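Local coordinates for glutathione-specific gamma-glutamylcyclotransferase (Saccharomyces cerevisiae S288c, PDB 5HWK), which cleaves glutathione, but not other gamma-glutamyl peptides, into 5-oxo-L-proline and a Cys-Gly dipeptide, at residues Ser15-Pro20 with Ala198-Ala203; His23-Ile28 with Tyr98-His103; Phe39-Thr44 with Asn167-Gly172; Pro53-Thr58 with Asp177-Val182; Glu140-Leu145 with Arg154-Ser159. One frame throughout, in Å; residues are numbered along the deposited sequence.

Contact 1. Residues Ser15-Pro20 with Ala198-Ala203; sequences SLIYKP and AKLEQA. With BEZ (benzoic acid), chain C.
Ile17 and Tyr18 meet Lys199, Leu200 and Ala203 in a buried apolar contact between the short, weakly bonded helix 15-18, which borders the active-site pocket, and helix 193-205. The Tyr18 ring carries much of it. Lys199 lays CB over one face, 3.9 Å from the ring centroid and 18° off its normal, a CH-pi contact, while Ser15 O lies over the centre of the opposite face. CG of Tyr18 sits between the backbone N and the carbonyl carbon (chi1 55°), which turns the ring back under its own helical turn and explains this sandwich. Ala203 CB comes to the ring edge and also meets Ile17 CG2 at 3.6 Å; Ile17 CD1 reaches Leu200 CD1 at 3.8 Å. An alanine in place of Tyr18 would probably open a gap beside Lys199 CB and leave the Ser15-Tyr18 turn less firmly held against helix 193-205. On the ligand side of that turn, Leu16 N donates to benzoic acid O1 at 2.9 Å (154°), and Gly14 N and Tyr13 N also bind the ligand. Ser15 OG is hydrogen-bonded to Glu115, the proton acceptor by similarity. The chemistry thus divides: carbon contacts fix the flank facing helix 193-205, whereas backbone N-H groups meet the ligand's carboxyl group, probably ionised, consistent with a site for a substrate carboxylate.

Contact 2. Residues His23-Ile28 with Tyr98-His103; sequences HYTHRI and YIPPEH
His23 and His103 lay their imidazoles face to face in an offset stack, with centroids 3.6 Å apart and planes at 13°. His23 CB adds a CH-pi contact over the His103 ring, 3.7 Å from its centroid. Beside the stack, Pro100 CD touches His23 O at 3.2 Å, and Thr25 CG2 meets Pro100 CG end to end. The backbones then join: Thr25 N donates to Tyr98 O at 2.8 Å, and Tyr98 N donates to His26 O at 3.0 Å. Thr25 OG1 lies in the plane of the Tyr98 ring at its edge, 3.2 Å from CD2. With CG of Tyr98 anti to the backbone N (chi1 -178°), this ring runs alongside Thr25 and His26.

Farther out, Glu106 and Glu137 hold the His103 and His26 rings, respectively, through hydrogen bonds to their ND1 atoms. The antiparallel strands 26-33 and 91-99 are neighbours in the six-stranded sheet, and the contact closes their ends at the surface, with Ile99 packing inward on Val10. Protonation of both stacked imidazoles would probably disfavour this close pairing, whereas Glu106 could stabilise positive charge on His103.

Contact 3. Residues Phe39-Thr44 with Asn167-Gly172; sequences FWQSST and NEAFVG. With PO4 (phosphate ion), chain D.
Ala169 O is gripped twice by Ser42: the backbone N donates at 2.8 Å and OG at 3.1 Å, the hydroxyl lying in the carbonyl plane on a lone pair. The acceptor belongs to a type I beta turn, Asn167 to Phe170, whose first residue also forms an Asx turn, Asn167 OD1 accepting from Ala169 N at 2.9 Å. This turn, in the loop before helix 176-185, docks on the corner between strands 35-40 and 42-43. Gln41 and Asn167 join their amides by two bonds. Asn167 ND2 meets a lone pair of Gln41 OE1 at 2.9 Å and 165°, whereas Gln41 NE2 reaches OD1 at 3.1 Å from above its carbonyl plane, the amide planes being 40° apart. Gln41 NE2 and Ala169 N take OD1 from opposite faces, and Thr164 O receives a further bond from Asn167 ND2. A leucine in place of Asn167 would probably leave the Gln41 amide without its mate and Ala169 N without its Asx-turn acceptor. Past Gln41, Ser43 OG and Thr44 N bind a phosphate ion, probably from the crystallisation liquor. At the other end, Val171 N donates to Trp40 O at 2.8 Å and 175°. There Gly172 CA lies 3.4 Å above the indole plane of Trp40, where a beta carbon on Gly172 would clash with CE3.

Contact 4. Residues Pro53-Thr58 with Asp177-Val182; sequences PGRVAT and DETAKV
Val182 packs against Arg55 and the backbone before it, forming the tight part of this contact. Its CG1 touches Pro53 O at 3.4 Å and Arg55 CG at 3.8 Å, while CG2 lies over one face of the guanidinium, 3.9 Å above the plane and displaced toward its rim. Thr179 supplies a second methyl, with CG2 3.9 Å from Arg55 CG. The bend of Arg55 at chi2 (-77°) accounts for this geometry: the chain folds back so that its aliphatic part faces the helix, and NH1 returns to Gly54 O at 3.2 Å, with the acceptor in the guanidinium plane. Glu174 ties the two sides together, forming a salt bridge with Arg55 NE and a hydrogen bond with Thr179 OG1.

The looser side lies toward the start of segment 177-182, where Asp177 and Glu178 are exposed and turn their carboxylates elsewhere, Asp177 to Tyr231 and Glu178 to the backbone N of Thr175. Only 190 Å² is buried in all, and beyond Arg55 the strand diverges from the helix. The axes of segments 54-58 and 177-182 approach to 8.1 Å with directions at 116°, a helix packed across a strand: helix 176-185 covers the start of the central strand, 54-61, of the small antiparallel three-stranded sheet.

Contact 5. Residues Glu140-Leu145 with Arg154-Ser159; sequences EALEQL and RVLLTS
Leu142 inserts its forked end between Arg154 and Leu156, the apolar centre of the contact. CD2 rests on the strand backbone, 3.4 Å from Val155 O, and lies 4.0 Å from Leu156 CB. Leu142 CG stands anti to the carbonyl carbon, directing both methyls at the strand. Beside it, Leu156 CD1 approaches Ala141 O at 3.7 Å. Segments 140-144 and 154-159 cross at 77°, their axes 7.9 Å apart, so that helix 135-144 packs on the large antiparallel sheet, where Ser159 of the same strand is also backbone-bonded to strand 8-12; Trp9 of strand 8-12 touches both Ala141 and Leu156. Leu145 CD2 and Leu157 CD2 extend the apolar contact more loosely, at 4.3 Å. Toward solvent, the bend of Arg154 at chi3 (-75°) brings its guanidinium over Leu142, whose CD1 lies 3.8 Å above the centre of the plane. Glu143 approaches the edge of that group with its carboxylate turned 24° from the guanidinium plane, but the salt bridge from OE2 to NH1 is long at 3.9 Å.

From the N terminus, contact 1 opens at Ser15 and closes only at Ala198-Ala203; it ties the pocket-side turn to helix 193-205, and the other four lie nested in its loop. Contact 2 opens next and closes at Tyr98-His103, joining two neighbouring strands of the large sheet; Arg27 NH2 links it to Ile17 O of contact 1. Contacts 3 and 4 begin inside that loop, close beyond it and therefore cross it. They also cross each other, and share the small sheet through Ser43-Gly54 and Gln41-Val56 backbone bonds. Contact 5, after contact 2, closes a short loop nested within contacts 3 and 4, on the large sheet and on the same side of the chain's centre as contact 2.

Contact 1. Residues Ser15-Pro20 with Ala198-Ala203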
# COMPACT_ATOMS: atom_id res chain seq x y z
N SER A 15 -1.65 -1.50 6.99
CA SER A 15 -2.26 -1.32 8.30
C SER A 15 -2.37 0.12 8.71
O SER A 15 -3.15 0.39 9.61
CB SER A 15 -1.54 -2.12 9.39
OG SER A 15 -0.21 -1.68 9.57
N LEU A 16 -1.60 1.06 8.12
CA LEU A 16 -1.82 2.45 8.54
C LEU A 16 -3.18 2.95 8.12
O LEU A 16 -3.63 3.97 8.65
CB LEU A 16 -0.75 3.38 7.93
CG LEU A 16 0.65 3.25 8.54
CD1 LEU A 16 1.71 3.92 7.60
CD2 LEU A 16 0.70 3.85 9.94
N ILE A 17 -3.86 2.29 7.17
CA ILE A 17 -5.20 2.72 6.78
C ILE A 17 -6.16 2.61 7.96
O ILE A 17 -6.94 3.52 8.25
CB ILE A 17 -5.72 1.91 5.58
CG1 ILE A 17 -4.89 2.22 4.35
CG2 ILE A 17 -7.16 2.29 5.33
CD1 ILE A 17 -5.25 1.35 3.12
N TYR A 18 -6.15 1.46 8.63
CA TYR A 18 -7.13 1.21 9.67
C TYR A 18 -6.58 1.28 11.08
O TYR A 18 -7.38 1.26 12.03
CB TYR A 18 -7.83 -0.13 9.46
CG TYR A 18 -6.87 -1.28 9.36
CD1 TYR A 18 -6.29 -1.85 10.50
CD2 TYR A 18 -6.51 -1.78 8.12
CE1 TYR A 18 -5.42 -2.91 10.42
CE2 TYR A 18 -5.63 -2.87 8.04
CZ TYR A 18 -5.08 -3.39 9.20
OH TYR A 18 -4.20 -4.43 9.14
N LYS A 19 -5.25 1.34 11.24
CA LYS A 19 -4.61 1.57 12.53
C LYS A 19 -3.75 2.80 12.29
O LYS A 19 -2.54 2.68 12.00
CB LYS A 19 -3.79 0.35 12.95
CG LYS A 19 -3.14 0.46 14.30
CD LYS A 19 -2.69 -0.90 14.80
CE LYS A 19 -1.42 -0.82 15.62
NZ LYS A 19 -0.26 -0.54 14.73
N PRO A 20 -4.32 3.99 12.39
CA PRO A 20 -3.64 5.20 11.91
C PRO A 20 -2.46 5.57 12.78
O PRO A 20 -2.34 5.10 13.93
CB PRO A 20 -4.73 6.27 12.00
CG PRO A 20 -5.63 5.77 13.09
CD PRO A 20 -5.67 4.28 12.91
N ALA A 198 -8.43 -9.43 5.74
CA ALA A 198 -9.81 -9.01 5.92
C ALA A 198 -9.91 -7.58 6.44
O ALA A 198 -10.87 -6.84 6.10
CB ALA A 198 -10.50 -9.98 6.91
N LYS A 199 -8.99 -7.19 7.34
CA LYS A 199 -9.06 -5.81 7.83
C LYS A 199 -8.77 -4.83 6.72
O LYS A 199 -9.37 -3.76 6.68
CB LYS A 199 -8.10 -5.60 9.00
CG LYS A 199 -8.64 -6.18 10.32
CD LYS A 199 -7.68 -5.84 11.42
CE LYS A 199 -8.11 -6.23 12.81
NZ LYS A 199 -9.45 -5.65 13.17
N LEU A 200 -7.82 -5.16 5.83
CA LEU A 200 -7.51 -4.24 4.72
C LEU A 200 -8.71 -4.14 3.79
O LEU A 200 -9.13 -3.05 3.41
CB LEU A 200 -6.27 -4.75 3.97
CG LEU A 200 -5.91 -3.89 2.74
CD1 LEU A 200 -5.69 -2.39 3.11
CD2 LEU A 200 -4.68 -4.50 2.05
N GLU A 201 -9.32 -5.27 3.44
CA GLU A 201 -10.51 -5.25 2.60
C GLU A 201 -11.64 -4.45 3.25
O GLU A 201 -12.34 -3.68 2.57
CB GLU A 201 -10.93 -6.70 2.30
N GLN A 202 -11.87 -4.63 4.56
CA GLN A 202 -12.87 -3.85 5.27
C GLN A 202 -12.59 -2.36 5.14
O GLN A 202 -13.50 -1.55 4.89
CB GLN A 202 -12.90 -4.24 6.77
CG GLN A 202 -13.92 -3.47 7.65
CD GLN A 202 -13.79 -3.79 9.13
OE1 GLN A 202 -12.71 -3.75 9.72
NE2 GLN A 202 -14.91 -4.19 9.73
N ALA A 203 -11.34 -1.99 5.38
CA ALA A 203 -10.98 -0.58 5.38
C ALA A 203 -11.18 0.03 4.00
O ALA A 203 -11.71 1.15 3.89
CB ALA A 203 -9.56 -0.41 5.85
C BEZ C . 1.22 1.19 5.38
O1 BEZ C . 0.08 1.09 5.75
O2 BEZ C . 1.43 1.95 4.44
C1 BEZ C . 2.30 0.35 5.98
C2 BEZ C . 3.53 0.33 5.35
C3 BEZ C . 4.55 -0.49 5.83
C4 BEZ C . 4.38 -1.22 6.99
C5 BEZ C . 3.15 -1.15 7.64
C6 BEZ C . 2.10 -0.39 7.16

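Contact 2. Residues His23-Ile28 with Tyr98-His103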
# COMPACT_ATOMS: atom_id res chain seq x y z
N HIS A 23 -1.72 11.46 16.07
CA HIS A 23 -1.62 12.90 15.93
C HIS A 23 -1.82 13.41 14.51
O HIS A 23 -1.48 14.57 14.22
CB HIS A 23 -0.33 13.45 16.54
CG HIS A 23 -0.31 13.38 18.03
ND1 HIS A 23 0.54 12.55 18.72
CD2 HIS A 23 -1.07 14.00 18.95
CE1 HIS A 23 0.31 12.68 20.02
NE2 HIS A 23 -0.66 13.55 20.18
N TYR A 24 -2.37 12.60 13.60
CA TYR A 24 -2.64 13.13 12.28
C TYR A 24 -3.70 14.22 12.38
O TYR A 24 -4.60 14.17 13.23
CB TYR A 24 -3.10 12.02 11.33
CG TYR A 24 -4.46 11.45 11.59
CD1 TYR A 24 -5.60 12.10 11.10
CD2 TYR A 24 -4.62 10.24 12.27
CE1 TYR A 24 -6.88 11.59 11.32
CE2 TYR A 24 -5.88 9.72 12.51
CZ TYR A 24 -7.00 10.39 12.00
OH TYR A 24 -8.26 9.87 12.20
N THR A 25 -3.62 15.19 11.47
CA THR A 25 -4.68 16.20 11.41
C THR A 25 -5.47 16.21 10.11
O THR A 25 -6.47 16.95 10.03
CB THR A 25 -4.13 17.61 11.65
OG1 THR A 25 -3.18 17.87 10.63
CG2 THR A 25 -3.46 17.74 13.01
N HIS A 26 -5.07 15.42 9.11
CA HIS A 26 -5.87 15.12 7.94
C HIS A 26 -5.70 13.64 7.62
O HIS A 26 -4.61 13.07 7.81
CB HIS A 26 -5.37 15.88 6.70
CG HIS A 26 -5.43 17.37 6.84
ND1 HIS A 26 -6.51 18.11 6.45
CD2 HIS A 26 -4.53 18.24 7.35
CE1 HIS A 26 -6.27 19.39 6.69
NE2 HIS A 26 -5.08 19.50 7.24
N ARG A 27 -6.77 13.04 7.10
CA ARG A 27 -6.75 11.65 6.61
C ARG A 27 -7.60 11.67 5.35
O ARG A 27 -8.83 11.79 5.43
CB ARG A 27 -7.35 10.68 7.64
CG ARG A 27 -7.40 9.29 7.13
CD ARG A 27 -8.07 8.34 8.16
NE ARG A 27 -7.99 6.92 7.78
CZ ARG A 27 -8.91 6.32 7.02
NH1 ARG A 27 -9.94 7.01 6.56
NH2 ARG A 27 -8.79 5.00 6.76
N ILE A 28 -6.96 11.61 4.19
CA ILE A 28 -7.63 11.80 2.91
C ILE A 28 -7.63 10.47 2.16
O ILE A 28 -6.55 9.96 1.84
CB ILE A 28 -6.91 12.86 2.07
CG1 ILE A 28 -6.85 14.21 2.80
CG2 ILE A 28 -7.55 12.94 0.68
CD1 ILE A 28 -6.09 15.25 2.05
N TYR A 98 -1.78 13.71 7.18
CA TYR A 98 -0.87 14.81 7.47
C TYR A 98 -0.49 14.78 8.94
O TYR A 98 -1.37 14.69 9.82
CB TYR A 98 -1.52 16.16 7.20
CG TYR A 98 -0.59 17.35 7.45
CD1 TYR A 98 0.48 17.62 6.60
CD2 TYR A 98 -0.73 18.15 8.58
CE1 TYR A 98 1.33 18.69 6.81
CE2 TYR A 98 0.10 19.25 8.79
CZ TYR A 98 1.11 19.50 7.91
OH TYR A 98 1.98 20.54 8.11
N ILE A 99 0.80 14.87 9.20
CA ILE A 99 1.37 14.89 10.54
C ILE A 99 1.97 16.27 10.75
O ILE A 99 2.89 16.66 10.03
CB ILE A 99 2.45 13.80 10.71
CG1 ILE A 99 1.99 12.43 10.17
CG2 ILE A 99 2.95 13.77 12.16
CD1 ILE A 99 0.76 11.88 10.83
N PRO A 100 1.48 17.05 11.72
CA PRO A 100 2.01 18.42 11.93
C PRO A 100 3.47 18.40 12.35
O PRO A 100 3.99 17.36 12.80
CB PRO A 100 1.13 18.99 13.05
CG PRO A 100 0.38 17.79 13.64
CD PRO A 100 0.36 16.69 12.61
N PRO A 101 4.17 19.52 12.13
CA PRO A 101 5.60 19.61 12.48
C PRO A 101 5.92 19.14 13.89
O PRO A 101 6.97 18.52 14.10
CB PRO A 101 5.89 21.12 12.34
CG PRO A 101 4.85 21.65 11.44
CD PRO A 101 3.63 20.77 11.58
N GLU A 102 5.05 19.44 14.86
CA GLU A 102 5.31 19.05 16.24
C GLU A 102 5.48 17.55 16.39
O GLU A 102 6.12 17.11 17.35
CB GLU A 102 4.16 19.48 17.15
CG GLU A 102 3.66 20.87 16.91
CD GLU A 102 2.62 20.93 15.80
OE1 GLU A 102 1.45 20.58 16.06
OE2 GLU A 102 2.99 21.32 14.67
N HIS A 103 4.93 16.77 15.47
CA HIS A 103 4.98 15.32 15.58
C HIS A 103 5.67 14.64 14.41
O HIS A 103 5.79 13.42 14.42
CB HIS A 103 3.57 14.75 15.77
CG HIS A 103 2.91 15.19 17.04
ND1 HIS A 103 3.10 14.53 18.24
CD2 HIS A 103 2.05 16.20 17.30
CE1 HIS A 103 2.40 15.13 19.19
NE2 HIS A 103 1.75 16.15 18.64

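Contact 3. Residues Phe39-Thr44 with Asn167-Gly172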
# COMPACT_ATOMS: atom_id res chain seq x y z
N PHE A 39 0.89 -8.55 -1.88
CA PHE A 39 1.21 -9.20 -0.60
C PHE A 39 2.48 -10.04 -0.77
O PHE A 39 2.51 -11.27 -0.65
CB PHE A 39 0.04 -10.03 -0.10
CG PHE A 39 -0.99 -9.26 0.70
CD1 PHE A 39 -1.51 -8.06 0.25
CD2 PHE A 39 -1.48 -9.78 1.90
CE1 PHE A 39 -2.47 -7.38 0.98
CE2 PHE A 39 -2.45 -9.15 2.61
CZ PHE A 39 -2.94 -7.93 2.17
N TRP A 40 3.56 -9.33 -1.13
CA TRP A 40 4.86 -9.88 -1.49
C TRP A 40 5.93 -9.59 -0.46
O TRP A 40 7.13 -9.68 -0.77
CB TRP A 40 5.27 -9.42 -2.87
CG TRP A 40 4.43 -9.97 -3.96
CD1 TRP A 40 3.43 -10.92 -3.86
CD2 TRP A 40 4.55 -9.67 -5.35
NE1 TRP A 40 2.90 -11.18 -5.10
CE2 TRP A 40 3.58 -10.43 -6.04
CE3 TRP A 40 5.36 -8.80 -6.08
CZ2 TRP A 40 3.40 -10.33 -7.42
CZ3 TRP A 40 5.18 -8.71 -7.46
CH2 TRP A 40 4.21 -9.48 -8.11
N GLN A 41 5.53 -9.27 0.78
CA GLN A 41 6.44 -9.07 1.88
C GLN A 41 6.13 -10.13 2.94
O GLN A 41 4.97 -10.38 3.26
CB GLN A 41 6.28 -7.65 2.43
CG GLN A 41 7.22 -7.31 3.56
CD GLN A 41 8.58 -6.87 3.04
OE1 GLN A 41 8.90 -7.01 1.85
NE2 GLN A 41 9.39 -6.30 3.92
N SER A 42 7.14 -10.85 3.41
CA SER A 42 6.85 -11.82 4.46
C SER A 42 6.79 -11.16 5.84
O SER A 42 7.39 -10.11 6.06
CB SER A 42 7.90 -12.90 4.46
OG SER A 42 9.10 -12.29 4.78
N SER A 43 5.98 -11.74 6.74
CA SER A 43 5.89 -11.28 8.12
C SER A 43 6.31 -12.43 9.02
O SER A 43 5.74 -13.55 8.95
CB SER A 43 4.47 -10.87 8.44
OG SER A 43 4.36 -10.63 9.83
N THR A 44 7.27 -12.17 9.91
CA THR A 44 7.74 -13.18 10.86
C THR A 44 7.50 -12.81 12.30
O THR A 44 7.75 -13.65 13.16
CB THR A 44 9.22 -13.52 10.63
OG1 THR A 44 9.98 -12.33 10.81
CG2 THR A 44 9.41 -13.97 9.21
N ASN A 167 14.86 -6.23 -0.37
CA ASN A 167 14.88 -6.41 1.08
C ASN A 167 14.79 -7.91 1.41
O ASN A 167 14.22 -8.69 0.64
CB ASN A 167 13.79 -5.51 1.73
CG ASN A 167 12.47 -6.22 1.99
OD1 ASN A 167 12.31 -6.88 3.03
ND2 ASN A 167 11.53 -6.09 1.08
N GLU A 168 15.32 -8.30 2.58
CA GLU A 168 15.40 -9.72 2.97
C GLU A 168 14.04 -10.40 3.02
O GLU A 168 13.97 -11.61 2.84
CB GLU A 168 16.09 -9.85 4.35
CG GLU A 168 15.41 -9.07 5.50
N ALA A 169 12.95 -9.66 3.31
CA ALA A 169 11.63 -10.24 3.49
C ALA A 169 10.81 -10.23 2.20
O ALA A 169 9.67 -10.67 2.20
CB ALA A 169 10.91 -9.52 4.64
N PHE A 170 11.37 -9.75 1.09
CA PHE A 170 10.58 -9.70 -0.13
C PHE A 170 10.46 -11.09 -0.71
O PHE A 170 11.45 -11.80 -0.84
CB PHE A 170 11.25 -8.76 -1.15
CG PHE A 170 10.42 -8.43 -2.36
CD1 PHE A 170 9.44 -7.44 -2.29
CD2 PHE A 170 10.62 -9.08 -3.56
CE1 PHE A 170 8.67 -7.08 -3.43
CE2 PHE A 170 9.86 -8.74 -4.71
CZ PHE A 170 8.90 -7.74 -4.64
N VAL A 171 9.26 -11.47 -1.09
CA VAL A 171 9.03 -12.83 -1.59
C VAL A 171 8.45 -12.81 -3.00
O VAL A 171 8.11 -13.87 -3.52
CB VAL A 171 8.14 -13.68 -0.65
CG1 VAL A 171 8.83 -13.97 0.63
CG2 VAL A 171 6.93 -12.95 -0.27
N GLY A 172 8.30 -11.64 -3.61
CA GLY A 172 7.67 -11.58 -4.92
C GLY A 172 8.68 -11.97 -5.99
O GLY A 172 9.90 -12.07 -5.74
P PO4 D . 7.17 -8.54 10.32
O1 PO4 D . 8.21 -9.56 9.86
O2 PO4 D . 7.85 -7.34 10.95
O3 PO4 D . 6.11 -9.21 11.20
O4 PO4 D . 6.42 -8.05 9.03

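Contact 4. Residues Pro53-Thr58 with Asp177-Val182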
# COMPACT_ATOMS: atom_id res chain seq x y z
N PRO A 53 6.59 -17.97 7.86
CA PRO A 53 6.22 -16.56 7.68
C PRO A 53 4.86 -16.40 7.03
O PRO A 53 4.36 -17.24 6.28
CB PRO A 53 7.31 -16.04 6.74
CG PRO A 53 8.53 -17.00 6.97
CD PRO A 53 7.84 -18.35 7.16
N GLY A 54 4.26 -15.26 7.31
CA GLY A 54 3.04 -14.86 6.63
C GLY A 54 3.32 -13.93 5.45
O GLY A 54 4.46 -13.77 5.01
N ARG A 55 2.27 -13.28 4.97
CA ARG A 55 2.33 -12.38 3.83
C ARG A 55 1.62 -11.09 4.16
O ARG A 55 0.43 -11.10 4.52
CB ARG A 55 1.70 -12.95 2.56
CG ARG A 55 2.31 -14.21 2.09
CD ARG A 55 3.62 -13.86 1.39
NE ARG A 55 4.25 -15.02 0.74
CZ ARG A 55 5.12 -15.80 1.36
NH1 ARG A 55 5.44 -15.60 2.62
NH2 ARG A 55 5.67 -16.80 0.70
N VAL A 56 2.30 -9.95 3.96
CA VAL A 56 1.73 -8.64 4.25
C VAL A 56 2.03 -7.73 3.06
O VAL A 56 2.70 -8.13 2.11
CB VAL A 56 2.25 -8.09 5.59
CG1 VAL A 56 1.69 -8.92 6.75
CG2 VAL A 56 3.75 -8.03 5.63
N ALA A 57 1.46 -6.53 3.09
CA ALA A 57 1.46 -5.68 1.90
C ALA A 57 2.76 -4.90 1.72
O ALA A 57 3.34 -4.38 2.68
CB ALA A 57 0.31 -4.69 1.99
N THR A 58 3.16 -4.75 0.47
CA THR A 58 4.19 -3.77 0.09
C THR A 58 3.73 -3.09 -1.18
O THR A 58 2.79 -3.51 -1.81
CB THR A 58 5.57 -4.47 -0.01
OG1 THR A 58 6.56 -3.47 -0.23
CG2 THR A 58 5.63 -5.45 -1.14
N ASP A 177 -2.39 -17.82 -6.15
CA ASP A 177 -2.55 -19.14 -5.53
C ASP A 177 -1.46 -19.39 -4.48
O ASP A 177 -1.75 -19.86 -3.36
CB ASP A 177 -2.52 -20.23 -6.60
CG ASP A 177 -2.90 -21.57 -6.05
OD1 ASP A 177 -4.06 -21.69 -5.59
OD2 ASP A 177 -2.06 -22.50 -6.07
N GLU A 178 -0.20 -19.14 -4.84
CA GLU A 178 0.91 -19.29 -3.90
C GLU A 178 0.73 -18.43 -2.66
O GLU A 178 0.90 -18.91 -1.52
CB GLU A 178 2.26 -18.99 -4.59
CG GLU A 178 2.72 -20.04 -5.63
CD GLU A 178 3.73 -19.53 -6.72
OE1 GLU A 178 4.04 -18.30 -6.88
OE2 GLU A 178 4.22 -20.41 -7.47
N THR A 179 0.42 -17.13 -2.85
CA THR A 179 0.27 -16.25 -1.70
C THR A 179 -0.91 -16.68 -0.85
O THR A 179 -0.83 -16.70 0.39
CB THR A 179 0.06 -14.82 -2.18
OG1 THR A 179 1.18 -14.46 -3.03
CG2 THR A 179 0.00 -13.82 -1.04
N ALA A 180 -2.01 -17.05 -1.49
CA ALA A 180 -3.21 -17.44 -0.75
C ALA A 180 -2.99 -18.68 0.11
O ALA A 180 -3.52 -18.76 1.24
CB ALA A 180 -4.37 -17.66 -1.71
N LYS A 181 -2.22 -19.64 -0.39
CA LYS A 181 -1.92 -20.85 0.39
C LYS A 181 -1.23 -20.47 1.68
O LYS A 181 -1.49 -21.04 2.74
CB LYS A 181 -1.03 -21.79 -0.43
CG LYS A 181 -1.79 -22.56 -1.47
N VAL A 182 -0.32 -19.50 1.63
CA VAL A 182 0.32 -19.03 2.86
C VAL A 182 -0.66 -18.27 3.76
O VAL A 182 -0.78 -18.55 4.97
CB VAL A 182 1.55 -18.17 2.52
CG1 VAL A 182 2.12 -17.61 3.81
CG2 VAL A 182 2.57 -19.01 1.71

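Contact 5. Residues Glu140-Leu145 with Arg154-Ser159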
# COMPACT_ATOMS: atom_id res chain seq x y z
N GLU A 140 -6.05 21.87 -1.38
CA GLU A 140 -5.28 22.72 -0.47
C GLU A 140 -3.94 22.10 -0.13
O GLU A 140 -2.92 22.80 -0.07
CB GLU A 140 -6.08 22.99 0.81
CG GLU A 140 -5.32 23.83 1.82
N ALA A 141 -3.91 20.78 0.09
CA ALA A 141 -2.65 20.10 0.36
C ALA A 141 -1.67 20.29 -0.79
O ALA A 141 -0.48 20.51 -0.57
CB ALA A 141 -2.90 18.61 0.56
N LEU A 142 -2.16 20.22 -2.03
CA LEU A 142 -1.29 20.35 -3.18
C LEU A 142 -0.75 21.76 -3.33
O LEU A 142 0.33 21.94 -3.88
CB LEU A 142 -2.03 19.90 -4.44
CG LEU A 142 -2.27 18.39 -4.54
CD1 LEU A 142 -3.31 18.11 -5.59
CD2 LEU A 142 -0.98 17.66 -4.86
N GLU A 143 -1.49 22.76 -2.84
CA GLU A 143 -1.12 24.16 -3.03
C GLU A 143 -0.06 24.65 -2.05
O GLU A 143 0.46 25.76 -2.24
CB GLU A 143 -2.37 25.04 -2.95
CG GLU A 143 -3.36 24.78 -4.08
CD GLU A 143 -4.78 25.30 -3.79
OE1 GLU A 143 -4.91 26.31 -3.07
OE2 GLU A 143 -5.77 24.69 -4.28
N GLN A 144 0.26 23.87 -1.02
CA GLN A 144 1.30 24.25 -0.06
C GLN A 144 2.70 24.08 -0.65
O GLN A 144 3.51 25.01 -0.63
CB GLN A 144 1.16 23.42 1.21
N LEU A 145 3.03 22.89 -1.14
CA LEU A 145 4.35 22.79 -1.76
C LEU A 145 4.14 22.55 -3.24
O LEU A 145 4.30 21.42 -3.71
CB LEU A 145 5.17 21.68 -1.07
CG LEU A 145 6.66 21.41 -1.26
CD1 LEU A 145 7.51 22.68 -1.39
CD2 LEU A 145 7.12 20.58 -0.04
N ARG A 154 -0.42 17.83 -10.80
CA ARG A 154 -0.03 18.22 -9.45
C ARG A 154 0.33 16.99 -8.65
O ARG A 154 -0.35 15.95 -8.72
CB ARG A 154 -1.17 18.97 -8.79
CG ARG A 154 -1.61 20.18 -9.59
CD ARG A 154 -2.42 21.13 -8.75
NE ARG A 154 -3.76 20.62 -8.53
CZ ARG A 154 -4.61 21.12 -7.64
NH1 ARG A 154 -4.25 22.14 -6.86
NH2 ARG A 154 -5.82 20.59 -7.51
N VAL A 155 1.42 17.07 -7.90
CA VAL A 155 1.87 15.94 -7.09
C VAL A 155 2.14 16.42 -5.67
O VAL A 155 2.38 17.61 -5.43
CB VAL A 155 3.09 15.22 -7.68
CG1 VAL A 155 2.73 14.59 -9.02
CG2 VAL A 155 4.26 16.19 -7.80
N LEU A 156 2.04 15.48 -4.72
CA LEU A 156 2.24 15.72 -3.30
C LEU A 156 3.53 15.02 -2.87
O LEU A 156 3.71 13.82 -3.16
CB LEU A 156 1.03 15.17 -2.50
CG LEU A 156 0.96 15.54 -1.03
CD1 LEU A 156 0.77 17.07 -0.86
CD2 LEU A 156 -0.18 14.78 -0.32
N LEU A 157 4.42 15.74 -2.17
CA LEU A 157 5.59 15.12 -1.53
C LEU A 157 5.13 14.34 -0.29
O LEU A 157 4.50 14.91 0.62
CB LEU A 157 6.66 16.15 -1.16
CG LEU A 157 7.85 15.58 -0.38
CD1 LEU A 157 8.63 14.55 -1.22
CD2 LEU A 157 8.79 16.67 0.13
N THR A 158 5.41 13.03 -0.27
CA THR A 158 4.91 12.14 0.78
C THR A 158 6.02 11.20 1.25
O THR A 158 6.94 10.89 0.51
CB THR A 158 3.73 11.25 0.30
OG1 THR A 158 4.18 10.32 -0.70
CG2 THR A 158 2.60 12.05 -0.25
N SER A 159 5.90 10.74 2.48
CA SER A 159 6.72 9.67 3.01
C SER A 159 5.92 8.38 2.97
O SER A 159 4.70 8.40 3.11
CB SER A 159 7.12 9.97 4.46
OG SER A 159 8.03 11.06 4.49
O HOH W 1 1.43 20.17 -5.76